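Long-range contacts in putative sugar binding protein (Bacteroides vulgatus ATCC 8482, PDB 3KEZ), which probably binds sugars at the outer membrane as a calcium-containing member of the SusD family of nutrient-binding proteins: residues A[27-31]-A[190-194]; A[35-41]-A[259-265]; A[240-246]-A[318-322]. One frame throughout, in Å; residues are numbered along the deposited sequence.

Interaction 1 of 3, residues A[27-31]-A[190-194]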
ATOM      1  N   LEU A  27      -9.099 -11.556  14.932  1.00 13.49           N
ATOM      2  CA  LEU A  27      -8.656 -11.244  13.553  1.00 13.69           C
ATOM      3  C   LEU A  27      -9.792 -10.594  12.756  1.00 13.61           C
ATOM      4  O   LEU A  27      -9.567  -9.638  12.034  1.00 13.39           O
ATOM      5  CB  LEU A  27      -8.070 -12.451  12.789  1.00 14.10           C
ATOM      6  CG  LEU A  27      -6.579 -12.706  13.033  1.00 14.01           C
ATOM      7  CD1 LEU A  27      -6.135 -14.155  12.576  1.00 10.25           C
ATOM      8  CD2 LEU A  27      -5.724 -11.536  12.426  1.00 10.89           C
ATOM      9  N   ASN A  28     -11.001 -11.104  12.918  1.00 14.94           N
ATOM     10  CA  ASN A  28     -12.133 -10.539  12.220  1.00 15.67           C
ATOM     11  C   ASN A  28     -12.310  -9.069  12.565  1.00 13.52           C
ATOM     12  O   ASN A  28     -12.546  -8.258  11.672  1.00 12.36           O
ATOM     13  CB  ASN A  28     -13.416 -11.325  12.526  1.00 18.67           C
ATOM     14  CG  ASN A  28     -13.376 -12.756  11.995  1.00 16.69           C
ATOM     15  OD1 ASN A  28     -12.687 -13.050  11.029  1.00 28.08           O
ATOM     16  ND2 ASN A  28     -14.126 -13.648  12.631  1.00 32.33           N
ATOM     17  N   GLY A  29     -12.178  -8.728  13.847  1.00 10.12           N
ATOM     18  CA  GLY A  29     -12.184  -7.332  14.267  1.00 13.95           C
ATOM     19  C   GLY A  29     -11.096  -6.517  13.591  1.00 15.25           C
ATOM     20  O   GLY A  29     -11.339  -5.387  13.160  1.00 12.23           O
ATOM     21  N   ILE A  30      -9.892  -7.098  13.483  1.00 13.37           N
ATOM     22  CA  ILE A  30      -8.759  -6.402  12.856  1.00 11.54           C
ATOM     23  C   ILE A  30      -9.099  -6.084  11.374  1.00 11.24           C
ATOM     24  O   ILE A  30      -9.011  -4.965  10.952  1.00 12.78           O
ATOM     25  CB  ILE A  30      -7.437  -7.223  12.989  1.00 11.79           C
ATOM     26  CG1 ILE A  30      -6.917  -7.181  14.439  1.00 14.37           C
ATOM     27  CG2 ILE A  30      -6.392  -6.724  12.028  1.00  6.58           C
ATOM     28  CD1 ILE A  30      -6.074  -8.416  14.862  1.00 12.78           C
ATOM     29  N   TYR A  31      -9.568  -7.081  10.632  1.00 13.56           N
ATOM     30  CA  TYR A  31      -9.876  -6.907   9.225  1.00 13.45           C
ATOM     31  C   TYR A  31     -11.006  -5.891   9.096  1.00 12.66           C
ATOM     32  O   TYR A  31     -10.962  -5.037   8.224  1.00 10.05           O
ATOM     33  CB  TYR A  31     -10.250  -8.250   8.570  1.00 13.67           C
ATOM     34  CG  TYR A  31      -9.034  -9.124   8.287  1.00 12.89           C
ATOM     35  CD1 TYR A  31      -8.060  -8.733   7.350  1.00 14.22           C
ATOM     36  CD2 TYR A  31      -8.866 -10.338   8.931  1.00 11.09           C
ATOM     37  CE1 TYR A  31      -6.948  -9.529   7.077  1.00 11.17           C
ATOM     38  CE2 TYR A  31      -7.734 -11.165   8.662  1.00 13.82           C
ATOM     39  CZ  TYR A  31      -6.777 -10.733   7.743  1.00 12.16           C
ATOM     40  OH  TYR A  31      -5.676 -11.519   7.480  1.00 10.86           O
ATOM     41  N   LYS A 190      -9.773 -15.423   0.949  1.00 16.04           N
ATOM     42  CA  LYS A 190     -10.480 -14.257   0.438  1.00 17.15           C
ATOM     43  C   LYS A 190     -10.582 -13.194   1.494  1.00 13.72           C
ATOM     44  O   LYS A 190     -11.148 -13.435   2.569  1.00 13.27           O
ATOM     45  CB  LYS A 190     -11.907 -14.701   0.072  1.00 19.90           C
ATOM     46  CG  LYS A 190     -12.817 -13.634  -0.429  1.00 21.76           C
ATOM     47  CD  LYS A 190     -12.423 -13.199  -1.794  1.00 18.09           C
ATOM     48  CE  LYS A 190     -13.487 -12.285  -2.381  1.00 14.29           C
ATOM     49  NZ  LYS A 190     -13.115 -11.951  -3.780  1.00 21.09           N
ATOM     50  N   GLY A 191     -10.063 -12.008   1.204  1.00 14.12           N
ATOM     51  CA  GLY A 191     -10.136 -10.921   2.184  1.00 13.17           C
ATOM     52  C   GLY A 191      -9.183 -11.083   3.358  1.00 13.86           C
ATOM     53  O   GLY A 191      -9.245 -10.296   4.306  1.00 12.18           O
ATOM     54  N   LYS A 192      -8.274 -12.064   3.289  1.00 12.06           N
ATOM     55  CA  LYS A 192      -7.281 -12.260   4.370  1.00 13.78           C
ATOM     56  C   LYS A 192      -5.850 -12.300   3.819  1.00 12.36           C
ATOM     57  O   LYS A 192      -5.645 -12.584   2.640  1.00 13.68           O
ATOM     58  CB  LYS A 192      -7.611 -13.530   5.160  1.00 11.47           C
ATOM     59  CG  LYS A 192      -9.004 -13.449   5.828  1.00 17.23           C
ATOM     60  CD  LYS A 192      -9.288 -14.628   6.745  1.00 26.90           C
ATOM     61  CE  LYS A 192     -10.713 -14.558   7.287  1.00 28.41           C
ATOM     62  NZ  LYS A 192     -11.115 -13.146   7.480  1.00 29.51           N
ATOM     63  N   VAL A 193      -4.864 -12.028   4.681  1.00 11.18           N
ATOM     64  CA  VAL A 193      -3.443 -12.141   4.285  1.00  7.61           C
ATOM     65  C   VAL A 193      -3.013 -13.572   4.215  1.00 10.49           C
ATOM     66  O   VAL A 193      -3.346 -14.368   5.110  1.00 14.93           O
ATOM     67  CB  VAL A 193      -2.533 -11.363   5.259  1.00 10.15           C
ATOM     68  CG1 VAL A 193      -1.078 -11.544   4.897  1.00  5.76           C
ATOM     69  CG2 VAL A 193      -2.944  -9.939   5.211  1.00 11.94           C
ATOM     70  N   ASN A 194      -2.313 -13.919   3.133  1.00 10.94           N
ATOM     71  CA  ASN A 194      -1.701 -15.264   2.991  1.00 10.54           C
ATOM     72  C   ASN A 194      -0.187 -15.210   2.749  1.00  8.85           C
ATOM     73  O   ASN A 194       0.413 -14.130   2.780  1.00  8.65           O
ATOM     74  CB  ASN A 194      -2.469 -16.168   1.991  1.00 10.69           C
ATOM     75  CG  ASN A 194      -2.164 -15.863   0.580  1.00 15.74           C
ATOM     76  OD1 ASN A 194      -1.285 -15.075   0.312  1.00  9.19           O
ATOM     77  ND2 ASN A 194      -2.870 -16.526  -0.361  1.00 13.12           N
TER

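Interaction 2 of 3, residues A[35-41]-A[259-265]. With CA (calcium ion), chain C.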
ATOM      1  N   GLN A  35     -10.810  -2.303   6.972  1.00 11.43           N
ATOM      2  CA  GLN A  35     -11.814  -1.924   5.962  1.00 12.77           C
ATOM      3  C   GLN A  35     -12.299  -0.478   6.003  1.00 12.76           C
ATOM      4  O   GLN A  35     -12.904  -0.011   5.029  1.00 13.27           O
ATOM      5  CB  GLN A  35     -13.060  -2.834   6.044  1.00 15.27           C
ATOM      6  CG  GLN A  35     -12.842  -4.148   5.379  1.00 16.96           C
ATOM      7  CD  GLN A  35     -13.727  -5.227   5.904  1.00 27.97           C
ATOM      8  OE1 GLN A  35     -14.890  -4.975   6.296  1.00 25.55           O
ATOM      9  NE2 GLN A  35     -13.201  -6.466   5.893  1.00 29.72           N
ATOM     10  N   SER A  36     -12.051   0.231   7.098  1.00 12.28           N
ATOM     11  CA  SER A  36     -12.534   1.615   7.227  1.00 11.21           C
ATOM     12  C   SER A  36     -11.966   2.500   6.137  1.00 10.71           C
ATOM     13  O   SER A  36     -10.819   2.323   5.721  1.00 10.37           O
ATOM     14  CB  SER A  36     -12.107   2.196   8.608  1.00  9.96           C
ATOM     15  OG  SER A  36     -12.414   3.570   8.729  1.00 12.46           O
ATOM     16  N   SER A  37     -12.733   3.497   5.713  1.00  9.41           N
ATOM     17  CA  SER A  37     -12.211   4.495   4.789  1.00  9.28           C
ATOM     18  C   SER A  37     -11.097   5.340   5.451  1.00 12.00           C
ATOM     19  O   SER A  37     -10.312   5.979   4.772  1.00 11.18           O
ATOM     20  CB  SER A  37     -13.326   5.383   4.242  1.00  9.18           C
ATOM     21  OG  SER A  37     -13.920   6.110   5.308  1.00 11.97           O
ATOM     22  N   ASP A  38     -11.023   5.322   6.778  1.00  9.38           N
ATOM     23  CA  ASP A  38      -9.903   5.939   7.470  1.00 10.34           C
ATOM     24  C   ASP A  38      -8.674   5.038   7.483  1.00  9.95           C
ATOM     25  O   ASP A  38      -7.601   5.486   7.876  1.00 12.20           O
ATOM     26  CB  ASP A  38     -10.288   6.319   8.913  1.00 11.61           C
ATOM     27  CG  ASP A  38     -11.130   7.598   8.983  1.00 16.29           C
ATOM     28  OD1 ASP A  38     -11.260   8.307   7.970  1.00 15.67           O
ATOM     29  OD2 ASP A  38     -11.678   7.881  10.056  1.00 18.38           O
ATOM     30  N   ALA A  39      -8.838   3.768   7.120  1.00  8.08           N
ATOM     31  CA  ALA A  39      -7.718   2.838   7.044  1.00  9.69           C
ATOM     32  C   ALA A  39      -7.519   2.438   5.586  1.00 10.97           C
ATOM     33  O   ALA A  39      -7.312   3.323   4.724  1.00 12.55           O
ATOM     34  CB  ALA A  39      -7.931   1.611   7.977  1.00  9.81           C
ATOM     35  N   TYR A  40      -7.567   1.139   5.295  1.00 10.63           N
ATOM     36  CA  TYR A  40      -7.189   0.642   3.981  1.00 10.50           C
ATOM     37  C   TYR A  40      -8.267   0.731   2.891  1.00 10.84           C
ATOM     38  O   TYR A  40      -8.023   0.381   1.738  1.00 12.00           O
ATOM     39  CB  TYR A  40      -6.630  -0.787   4.098  1.00 11.34           C
ATOM     40  CG  TYR A  40      -5.300  -0.789   4.827  1.00 12.01           C
ATOM     41  CD1 TYR A  40      -4.110  -0.310   4.195  1.00 11.27           C
ATOM     42  CD2 TYR A  40      -5.226  -1.185   6.161  1.00 13.85           C
ATOM     43  CE1 TYR A  40      -2.886  -0.301   4.884  1.00 14.38           C
ATOM     44  CE2 TYR A  40      -3.989  -1.168   6.860  1.00 13.11           C
ATOM     45  CZ  TYR A  40      -2.840  -0.742   6.222  1.00 10.50           C
ATOM     46  OH  TYR A  40      -1.656  -0.731   6.939  1.00 11.94           O
ATOM     47  N   SER A  41      -9.446   1.239   3.213  1.00 12.99           N
ATOM     48  CA  SER A  41     -10.405   1.522   2.155  1.00 12.51           C
ATOM     49  C   SER A  41     -10.316   2.991   1.722  1.00 13.30           C
ATOM     50  O   SER A  41     -11.093   3.425   0.892  1.00 13.64           O
ATOM     51  CB  SER A  41     -11.816   1.138   2.594  1.00 12.21           C
ATOM     52  OG  SER A  41     -12.085  -0.233   2.386  1.00 11.55           O
ATOM     53  N   ILE A 259      -8.918  -6.111   0.376  1.00 11.37           N
ATOM     54  CA  ILE A 259      -9.876  -5.605   1.342  1.00 13.07           C
ATOM     55  C   ILE A 259     -11.255  -5.813   0.718  1.00 15.40           C
ATOM     56  O   ILE A 259     -11.532  -5.300  -0.394  1.00 13.42           O
ATOM     57  CB  ILE A 259      -9.682  -4.103   1.710  1.00 12.01           C
ATOM     58  CG1 ILE A 259      -8.266  -3.814   2.257  1.00 15.60           C
ATOM     59  CG2 ILE A 259     -10.777  -3.631   2.670  1.00 15.70           C
ATOM     60  CD1 ILE A 259      -7.871  -4.595   3.536  1.00 12.39           C
ATOM     61  N   VAL A 260     -12.099  -6.582   1.416  1.00 13.80           N
ATOM     62  CA  VAL A 260     -13.463  -6.891   0.980  1.00 13.23           C
ATOM     63  C   VAL A 260     -14.463  -5.929   1.633  1.00 13.59           C
ATOM     64  O   VAL A 260     -14.599  -5.893   2.861  1.00 12.12           O
ATOM     65  CB  VAL A 260     -13.850  -8.342   1.307  1.00 14.59           C
ATOM     66  CG1 VAL A 260     -15.306  -8.629   0.897  1.00 17.09           C
ATOM     67  CG2 VAL A 260     -12.888  -9.318   0.583  1.00 15.60           C
ATOM     68  N   ASN A 261     -15.107  -5.131   0.800  1.00 10.44           N
ATOM     69  CA  ASN A 261     -16.181  -4.219   1.198  1.00 13.58           C
ATOM     70  C   ASN A 261     -17.516  -4.734   0.646  1.00 15.95           C
ATOM     71  O   ASN A 261     -17.597  -5.179  -0.508  1.00 16.40           O
ATOM     72  CB  ASN A 261     -15.871  -2.809   0.648  1.00 11.98           C
ATOM     73  CG  ASN A 261     -14.674  -2.166   1.345  1.00 15.83           C
ATOM     74  OD1 ASN A 261     -14.521  -2.307   2.557  1.00 14.19           O
ATOM     75  ND2 ASN A 261     -13.809  -1.471   0.579  1.00  8.63           N
ATOM     76  N   LEU A 262     -18.571  -4.675   1.449  1.00 22.09           N
ATOM     77  CA  LEU A 262     -19.882  -5.251   1.037  1.00 23.59           C
ATOM     78  C   LEU A 262     -21.025  -4.253   1.154  1.00 25.56           C
ATOM     79  O   LEU A 262     -20.996  -3.389   2.019  1.00 26.96           O
ATOM     80  CB  LEU A 262     -20.192  -6.492   1.875  1.00 22.74           C
ATOM     81  CG  LEU A 262     -19.158  -7.624   1.824  1.00 18.63           C
ATOM     82  CD1 LEU A 262     -19.478  -8.640   2.889  1.00 17.70           C
ATOM     83  CD2 LEU A 262     -19.098  -8.271   0.404  1.00 17.24           C
ATOM     84  N   THR A 263     -22.038  -4.379   0.290  1.00 25.95           N
ATOM     85  CA  THR A 263     -23.252  -3.554   0.398  1.00 25.55           C
ATOM     86  C   THR A 263     -23.757  -3.504   1.846  1.00 25.43           C
ATOM     87  O   THR A 263     -24.200  -2.463   2.314  1.00 24.16           O
ATOM     88  CB  THR A 263     -24.383  -4.058  -0.539  1.00 26.29           C
ATOM     89  OG1 THR A 263     -23.953  -3.961  -1.907  1.00 25.30           O
ATOM     90  CG2 THR A 263     -25.680  -3.253  -0.334  1.00 16.85           C
ATOM     91  N   THR A 264     -23.634  -4.625   2.553  1.00 26.19           N
ATOM     92  CA  THR A 264     -24.145  -4.770   3.916  1.00 27.80           C
ATOM     93  C   THR A 264     -23.067  -4.552   4.970  1.00 27.30           C
ATOM     94  O   THR A 264     -23.262  -4.805   6.149  1.00 26.68           O
ATOM     95  CB  THR A 264     -24.775  -6.176   4.089  1.00 29.14           C
ATOM     96  OG1 THR A 264     -23.816  -7.170   3.709  1.00 33.42           O
ATOM     97  CG2 THR A 264     -26.037  -6.295   3.217  1.00 30.90           C
ATOM     98  N   ASP A 265     -21.925  -4.054   4.529  1.00 29.95           N
ATOM     99  CA  ASP A 265     -20.790  -3.821   5.396  1.00 27.20           C
ATOM    100  C   ASP A 265     -19.899  -2.805   4.697  1.00 24.46           C
ATOM    101  O   ASP A 265     -18.812  -3.147   4.218  1.00 26.65           O
ATOM    102  CB  ASP A 265     -20.037  -5.116   5.583  1.00 28.54           C
ATOM    103  CG  ASP A 265     -18.830  -4.957   6.489  1.00 32.44           C
ATOM    104  OD1 ASP A 265     -18.906  -4.156   7.458  1.00 33.11           O
ATOM    105  OD2 ASP A 265     -17.826  -5.656   6.231  1.00 35.57           O
TER
HETATM  106 CA    CA C 501     -17.165  -5.142  -2.891  1.00 31.50          CA
HETATM  107  O   HOH W   1     -17.703  -7.680  -2.924  1.00 14.45           O

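Interaction 3 of 3, residues A[240-246]-A[318-322]. With CA (calcium ion), chain C.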
ATOM      1  N   PRO A 240      -8.844  -4.564 -18.265  1.00 11.86           N
ATOM      2  CA  PRO A 240      -9.762  -3.432 -18.082  1.00 11.58           C
ATOM      3  C   PRO A 240     -10.923  -3.712 -17.110  1.00 11.41           C
ATOM      4  O   PRO A 240     -11.408  -2.780 -16.486  1.00  9.55           O
ATOM      5  CB  PRO A 240     -10.278  -3.175 -19.495  1.00 15.75           C
ATOM      6  CG  PRO A 240      -9.219  -3.726 -20.407  1.00 11.41           C
ATOM      7  CD  PRO A 240      -8.677  -4.927 -19.680  1.00 11.55           C
ATOM      8  N   THR A 241     -11.368  -4.967 -16.985  1.00 10.65           N
ATOM      9  CA  THR A 241     -12.520  -5.282 -16.127  1.00 12.67           C
ATOM     10  C   THR A 241     -12.243  -6.220 -14.949  1.00 13.34           C
ATOM     11  O   THR A 241     -13.152  -6.466 -14.140  1.00 11.46           O
ATOM     12  CB  THR A 241     -13.710  -5.884 -16.935  1.00 10.17           C
ATOM     13  OG1 THR A 241     -13.316  -7.138 -17.500  1.00 16.19           O
ATOM     14  CG2 THR A 241     -14.180  -4.918 -18.027  1.00  8.74           C
ATOM     15  N   ALA A 242     -11.011  -6.728 -14.841  1.00 11.63           N
ATOM     16  CA  ALA A 242     -10.685  -7.780 -13.873  1.00 11.67           C
ATOM     17  C   ALA A 242     -10.861  -7.248 -12.431  1.00 13.12           C
ATOM     18  O   ALA A 242     -11.172  -8.001 -11.500  1.00 13.02           O
ATOM     19  CB  ALA A 242      -9.232  -8.272 -14.082  1.00 12.00           C
ATOM     20  N   TRP A 243     -10.658  -5.942 -12.292  1.00 11.54           N
ATOM     21  CA  TRP A 243     -10.818  -5.208 -11.043  1.00 13.93           C
ATOM     22  C   TRP A 243     -12.201  -5.360 -10.388  1.00 16.98           C
ATOM     23  O   TRP A 243     -12.323  -5.185  -9.177  1.00 17.70           O
ATOM     24  CB  TRP A 243     -10.587  -3.715 -11.297  1.00 11.75           C
ATOM     25  CG  TRP A 243      -9.310  -3.443 -11.984  1.00 15.78           C
ATOM     26  CD1 TRP A 243      -9.091  -3.415 -13.335  1.00 17.68           C
ATOM     27  CD2 TRP A 243      -8.043  -3.205 -11.366  1.00  9.50           C
ATOM     28  NE1 TRP A 243      -7.755  -3.178 -13.595  1.00 17.80           N
ATOM     29  CE2 TRP A 243      -7.098  -3.038 -12.401  1.00 10.91           C
ATOM     30  CE3 TRP A 243      -7.614  -3.108 -10.032  1.00 12.22           C
ATOM     31  CZ2 TRP A 243      -5.754  -2.790 -12.149  1.00 11.97           C
ATOM     32  CZ3 TRP A 243      -6.286  -2.852  -9.791  1.00  8.79           C
ATOM     33  CH2 TRP A 243      -5.370  -2.695 -10.846  1.00  7.74           C
ATOM     34  N   GLY A 244     -13.242  -5.640 -11.178  1.00 16.99           N
ATOM     35  CA  GLY A 244     -14.607  -5.841 -10.638  1.00 16.19           C
ATOM     36  C   GLY A 244     -15.024  -7.292 -10.451  1.00 16.52           C
ATOM     37  O   GLY A 244     -16.139  -7.560  -9.949  1.00 16.17           O
ATOM     38  N   ASN A 245     -14.162  -8.232 -10.865  1.00 16.97           N
ATOM     39  CA  ASN A 245     -14.388  -9.670 -10.616  1.00 16.76           C
ATOM     40  C   ASN A 245     -14.475  -9.934  -9.113  1.00 19.63           C
ATOM     41  O   ASN A 245     -13.956  -9.150  -8.313  1.00 20.29           O
ATOM     42  CB  ASN A 245     -13.230 -10.538 -11.150  1.00 16.67           C
ATOM     43  CG  ASN A 245     -13.089 -10.474 -12.659  1.00 22.28           C
ATOM     44  OD1 ASN A 245     -14.037 -10.128 -13.348  1.00 16.82           O
ATOM     45  ND2 ASN A 245     -11.888 -10.781 -13.173  1.00 17.49           N
ATOM     46  N   ASP A 246     -15.048 -11.070  -8.749  1.00 20.58           N
ATOM     47  CA  ASP A 246     -15.013 -11.521  -7.373  1.00 20.76           C
ATOM     48  C   ASP A 246     -14.190 -12.812  -7.430  1.00 20.33           C
ATOM     49  O   ASP A 246     -14.653 -13.844  -7.919  1.00 22.98           O
ATOM     50  CB  ASP A 246     -16.437 -11.722  -6.845  1.00 25.18           C
ATOM     51  CG  ASP A 246     -16.615 -11.272  -5.378  1.00 24.83           C
ATOM     52  OD1 ASP A 246     -15.634 -10.842  -4.692  1.00 17.22           O
ATOM     53  OD2 ASP A 246     -17.764 -11.384  -4.906  1.00 24.49           O
ATOM     54  N   LYS A 318     -10.052   1.780 -11.036  1.00  9.00           N
ATOM     55  CA  LYS A 318      -9.611   0.473 -10.512  1.00 10.91           C
ATOM     56  C   LYS A 318     -10.523  -0.074  -9.433  1.00  9.22           C
ATOM     57  O   LYS A 318     -10.507  -1.266  -9.144  1.00 11.73           O
ATOM     58  CB  LYS A 318      -8.187   0.563  -9.954  1.00  7.05           C
ATOM     59  CG  LYS A 318      -7.151   0.838 -11.025  1.00  8.04           C
ATOM     60  CD  LYS A 318      -5.728   0.970 -10.465  1.00  8.58           C
ATOM     61  CE  LYS A 318      -4.684   0.799 -11.559  1.00  6.14           C
ATOM     62  NZ  LYS A 318      -3.256   0.876 -11.045  1.00  6.08           N
ATOM     63  N   TYR A 319     -11.264   0.816  -8.804  1.00  7.62           N
ATOM     64  CA  TYR A 319     -12.181   0.440  -7.743  1.00  9.64           C
ATOM     65  C   TYR A 319     -13.557   0.201  -8.354  1.00 11.39           C
ATOM     66  O   TYR A 319     -14.454   1.036  -8.292  1.00  9.64           O
ATOM     67  CB  TYR A 319     -12.166   1.527  -6.689  1.00  6.50           C
ATOM     68  CG  TYR A 319     -10.761   1.642  -6.142  1.00 10.07           C
ATOM     69  CD1 TYR A 319     -10.283   0.733  -5.185  1.00 13.07           C
ATOM     70  CD2 TYR A 319      -9.870   2.594  -6.638  1.00  8.61           C
ATOM     71  CE1 TYR A 319      -8.963   0.791  -4.731  1.00 12.00           C
ATOM     72  CE2 TYR A 319      -8.535   2.652  -6.187  1.00  5.22           C
ATOM     73  CZ  TYR A 319      -8.101   1.772  -5.231  1.00 12.52           C
ATOM     74  OH  TYR A 319      -6.800   1.882  -4.781  1.00 10.62           O
ATOM     75  N   GLN A 320     -13.679  -0.966  -8.974  1.00 13.69           N
ATOM     76  CA  GLN A 320     -14.878  -1.338  -9.726  1.00 16.18           C
ATOM     77  C   GLN A 320     -15.752  -2.143  -8.782  1.00 14.49           C
ATOM     78  O   GLN A 320     -15.292  -3.075  -8.146  1.00 14.14           O
ATOM     79  CB  GLN A 320     -14.506  -2.132 -10.999  1.00 15.72           C
ATOM     80  CG  GLN A 320     -13.645  -1.279 -11.969  1.00 20.11           C
ATOM     81  CD  GLN A 320     -13.173  -2.010 -13.200  1.00 24.67           C
ATOM     82  OE1 GLN A 320     -13.573  -3.143 -13.427  1.00 18.28           O
ATOM     83  NE2 GLN A 320     -12.312  -1.352 -14.017  1.00 13.89           N
ATOM     84  N   PRO A 321     -17.004  -1.740  -8.638  1.00 13.82           N
ATOM     85  CA  PRO A 321     -17.846  -2.524  -7.743  1.00 15.63           C
ATOM     86  C   PRO A 321     -18.053  -3.944  -8.285  1.00 12.82           C
ATOM     87  O   PRO A 321     -18.017  -4.162  -9.509  1.00 12.80           O
ATOM     88  CB  PRO A 321     -19.167  -1.750  -7.756  1.00 18.30           C
ATOM     89  CG  PRO A 321     -19.196  -1.088  -9.112  1.00 18.60           C
ATOM     90  CD  PRO A 321     -17.765  -0.744  -9.411  1.00 16.61           C
ATOM     91  N   GLN A 322     -18.238  -4.888  -7.377  1.00 12.09           N
ATOM     92  CA  GLN A 322     -18.658  -6.251  -7.731  1.00 14.39           C
ATOM     93  C   GLN A 322     -20.140  -6.224  -8.126  1.00 12.52           C
ATOM     94  O   GLN A 322     -20.807  -5.206  -7.970  1.00 10.92           O
ATOM     95  CB  GLN A 322     -18.364  -7.224  -6.568  1.00 16.21           C
ATOM     96  CG  GLN A 322     -16.866  -7.636  -6.478  1.00 13.39           C
ATOM     97  CD  GLN A 322     -15.914  -6.454  -6.137  1.00 22.37           C
ATOM     98  OE1 GLN A 322     -16.225  -5.577  -5.294  1.00 20.65           O
ATOM     99  NE2 GLN A 322     -14.746  -6.436  -6.788  1.00 22.85           N
TER
HETATM  100 CA    CA C 501     -17.165  -5.142  -2.891  1.00 31.50          CA
HETATM  101  O   HOH W   2     -13.229  -3.891  -6.677  1.00 27.57           O
HETATM  102  O   HOH W   1     -17.703  -7.680  -2.924  1.00 14.45           O

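Interaction 1 of 3, residues A[27-31]-A[190-194]
Tyr-31 reaches from helix 20-34 to the loop 190-194 and carries this contact almost alone. The polar part is one hydrogen bond: the backbone N of Val-193 donates to Tyr-31 OH at 3.0 Å, nearly straight at 169°. The same hydroxyl is hydrogen-bonded to the side chain of Gln-118, so a buried phenol oxygen is gripped from the loop and from helix 109-134 together, which should hold the hydroxyl end of the ring in place. Lys-192 NZ, brought round by a bend at its last torsion, stays 3.9 Å from Asn-28 OD1, too far for a hydrogen bond.

The rest is packing on and around the ring. Its CG lies beside the backbone N (chi1 -77°), a torsion that sends the phenol off the helix toward the loop. The carbonyl O of Gly-191, a residue whose positive phi favours glycine, sits over one face, offset toward the rim, 3.6 Å from Tyr-31 CD1. Lys-192 crosses the ring at about a right angle, its CG making an off-centre CH-pi contact 4.3 Å from the Tyr-31 ring centroid.

Helix 20-34 is packed by Leu-27 and Ile-30 against helices 80-96 and 109-134, in keeping with the helical, TPR-like framework of SusD proteins; Tyr-31 and Val-193 both rest on Phe-257 of strand 255-259, and the loop leads into helix 195-209, N-capped by Asn-194.

Interaction 2 of 3, residues A[35-41]-A[259-265]
The flat amide of Asn-261 presents its ND2 to the hydroxyl of Ser-41, which lies within 8° of the amide plane; ND2 donates to Ser-41 OG at 2.8 Å with an angle of 153°. That nitrogen also bonds the carbonyl of Ala-330, so the amide links two separate loops. The other flat group, the end of Gln-35, lies near the carboxylate of Asp-265, the two side chains crossing at about a right angle, while Gln-35 CG comes 3.5 Å from Val-260 O.

Apolar packing fills in behind. Ile-259 holds CG2 anti to its own nitrogen, placing that methyl 3.4 Å from Gln-35 CG and CG1 3.9 Å from Tyr-40 CB.

While its side chain faces Ser-41, the backbone O of Asn-261 binds the calcium ion at 2.4 Å. A leucine here, lacking the ND2 donor, would probably leave Ser-41 OG and Ala-330 O without their shared mate and weaken the tie between their loops.

Both segments are shaped by type I turns, and 35-41 also by an ST turn at Ser-36. They join the end of helix 20-34 to the end of strand 255-259, with Ile-332 of strand 332-336 against Ser-41, Ile-259 and Asn-261, and helix 80-96 beside Tyr-40.

Interaction 3 of 3, residues A[240-246]-A[318-322]
Gln-320 and Gln-322 reach across to carbonyls of 240-246. Gln-320 NE2 donates to Pro-240 O at 3.0 Å, almost straight at 176° and in its own amide plane; the same nitrogen is bonded to Asn-317 O, so two carbonyls share it. Its OE1 and Thr-241 O, both acceptors, lie close without bonding; Thr-241 O instead accepts from Gly-244 N at 3.1 Å.

Gln-322 divides its amide. NE2 donates to Asn-245 O at 3.2 Å, approaching from above the carbonyl plane, and also to water 2, which lies within hydrogen-bonding distance of Trp-243 O and Gln-320 O. OE1 binds the calcium ion at 2.6 Å. A bend at the second torsion (chi2 65°) swings the amide back to serve both.

Lys-318 runs extended alongside Trp-243, its CG 3.8 Å over the centroid of the six-membered ring in a CH-pi contact, while NZ goes on to a salt bridge with Glu-395 and to carbonyls including Val-393 O. At Gly-244 a CB would be tight against that of Gln-320.

Since calcium draws on the carbonyl end of Gln-322, the N-H end is likely to be a somewhat better donor, and its bonds make Asn-245 and water 2 second-shell parts of the metal site.

How the interactions relate
The calcium ion ties interactions 2 and 3 together: Asn-261 and Gln-322 both bind it, as does water 1, with Glu-325, Asp-329 and Asn-331 completing the protein ligands, although the two contacts, centred about 15 Å apart, do not touch. Interaction 1, about 12 Å from interaction 2 between centres, meets it through Gly-191 and Val-260, and a salt bridge from Lys-190 to Asp-246 joins it to interaction 3. The segments of interactions 1 and 2 alternate along the chain, as do those of 2 and 3, while interaction 1 closes before interaction 3 opens. Helix 20-34 leads from interaction 1 into interaction 2, joining the N-terminal helices to the calcium-bound loops by strand 255-259.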